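PDB 6C0D: amidase, hydantoinase/carbamoylase family from Paraburkholderia phymatum, which probably hydrolyses N-carbamoyl-L-amino acids as a zinc-binding, homodimeric amidase of the peptidase M20 family. Local coordinates for residues Gly56-Thr59 and Asp64-Ile67. Numbering follows the deposited sequence.
Sequences GRMT and DAAI. With EDO (1,2-ethanediol), chain L.
Met58 and Thr59, in the last turn of helix 45-60, meet Ala65 where the chain turns back into strand 64-67, a tight helix-to-strand connection in the alpha/beta fold of an M20-family peptidase, in which the end of the helix packs against the start of the strand that follows it. Asp64 opens the strand by pairing its backbone with Arg76 of the antiparallel neighbour 73-76. Ala65 then carries the contact. Its methyl points at the helix and presses on Met58, with Met58 CB to Ala65 CB at 3.5 Å, tighter than usual for two carbons. The Met58 chain, with CG anti to the carbonyl carbon (chi1 -66°) and extended beyond it, leads away from the strand; Met58 SD still lies 4.1 Å from Ala65 CB, and the buried side chain also packs against Leu109 of helix 102-117. Ala66 turns its methyl away from the helix and bonds through its backbone to Phe74, while Ile67 packs against Arg51 and Arg52, earlier on the same helix. No direct hydrogen bond joins the two segments. Instead, the oxygen of a water accepts from Ala65 N at 2.9 Å and is hydrogen-bonded to Thr59 OG1 at 2.8 Å, a hydroxyl also hydrogen-bonded to Ala55 O one turn back.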
loop_
_atom_site.group_PDB
_atom_site.type_symbol
_atom_site.label_atom_id
_atom_site.label_comp_id
_atom_site.label_asym_id
_atom_site.label_seq_id
_atom_site.Cartn_x
_atom_site.Cartn_y
_atom_site.Cartn_z
ATOM N N GLY A 56 -0.396 -44.547 -16.634
ATOM C CA GLY A 56 -0.946 -45.890 -16.553
ATOM C C GLY A 56 -2.387 -45.958 -17.020
ATOM O O GLY A 56 -2.784 -46.909 -17.700
ATOM N N ARG A 57 -3.192 -44.953 -16.657
ATOM C CA ARG A 57 -4.582 -44.913 -17.109
ATOM C C ARG A 57 -4.663 -44.750 -18.622
ATOM O O ARG A 57 -5.540 -45.337 -19.271
ATOM C CB ARG A 57 -5.351 -43.774 -16.424
ATOM C CG ARG A 57 -5.555 -43.965 -14.923
ATOM C CD ARG A 57 -6.341 -45.261 -14.643
ATOM N NE ARG A 57 -7.788 -45.086 -14.791
ATOM C CZ ARG A 57 -8.611 -46.024 -15.251
ATOM N NH1 ARG A 57 -8.133 -47.204 -15.646
ATOM N NH2 ARG A 57 -9.911 -45.783 -15.326
ATOM N N MET A 58 -3.786 -43.918 -19.195
ATOM C CA MET A 58 -3.735 -43.791 -20.647
ATOM C C MET A 58 -3.364 -45.114 -21.293
ATOM O O MET A 58 -3.921 -45.488 -22.334
ATOM C CB MET A 58 -2.731 -42.713 -21.046
ATOM C CG MET A 58 -3.136 -41.302 -20.611
ATOM S SD MET A 58 -1.824 -40.138 -21.068
ATOM C CE MET A 58 -2.522 -38.566 -20.595
ATOM N N THR A 59 -2.400 -45.823 -20.702
ATOM C CA THR A 59 -2.026 -47.126 -21.224
ATOM C C THR A 59 -3.198 -48.093 -21.144
ATOM O O THR A 59 -3.496 -48.795 -22.115
ATOM C CB THR A 59 -0.815 -47.664 -20.465
ATOM O OG1 THR A 59 0.295 -46.786 -20.689
ATOM C CG2 THR A 59 -0.471 -49.070 -20.943
ATOM N N ASP A 64 -0.505 -44.992 -26.473
ATOM C CA ASP A 64 0.950 -45.061 -26.318
ATOM C C ASP A 64 1.353 -43.887 -25.431
ATOM O O ASP A 64 1.445 -42.751 -25.900
ATOM C CB ASP A 64 1.613 -45.002 -27.693
ATOM C CG ASP A 64 3.119 -44.864 -27.629
ATOM O OD1 ASP A 64 3.731 -45.245 -26.616
ATOM O OD2 ASP A 64 3.694 -44.369 -28.621
ATOM N N ALA A 65 1.591 -44.154 -24.149
ATOM C CA ALA A 65 1.670 -43.092 -23.150
ATOM C C ALA A 65 3.009 -43.074 -22.434
ATOM O O ALA A 65 3.571 -44.125 -22.122
ATOM C CB ALA A 65 0.555 -43.258 -22.110
ATOM N N ALA A 66 3.481 -41.870 -22.115
ATOM C CA ALA A 66 4.726 -41.708 -21.374
ATOM C C ALA A 66 4.803 -40.298 -20.799
ATOM O O ALA A 66 4.199 -39.364 -21.326
ATOM C CB ALA A 66 5.944 -41.974 -22.267
ATOM N N ILE A 67 5.559 -40.160 -19.715
ATOM C CA ILE A 67 5.996 -38.851 -19.237
ATOM C C ILE A 67 7.224 -38.455 -20.050
ATOM O O ILE A 67 8.210 -39.200 -20.090
ATOM C CB ILE A 67 6.322 -38.895 -17.735
ATOM C CG1 ILE A 67 5.154 -39.490 -16.943
ATOM C CG2 ILE A 67 6.694 -37.507 -17.224
ATOM C CD1 ILE A 67 5.480 -39.794 -15.483
HETATM C C1 EDO L . -11.780 -48.612 -18.554
HETATM O O1 EDO L . -11.222 -48.350 -17.253
HETATM C C2 EDO L . -10.708 -48.666 -19.650
HETATM O O2 EDO L . -9.402 -48.397 -19.118
HETATM O O HOH W 1 1.439 -46.926 -23.189
#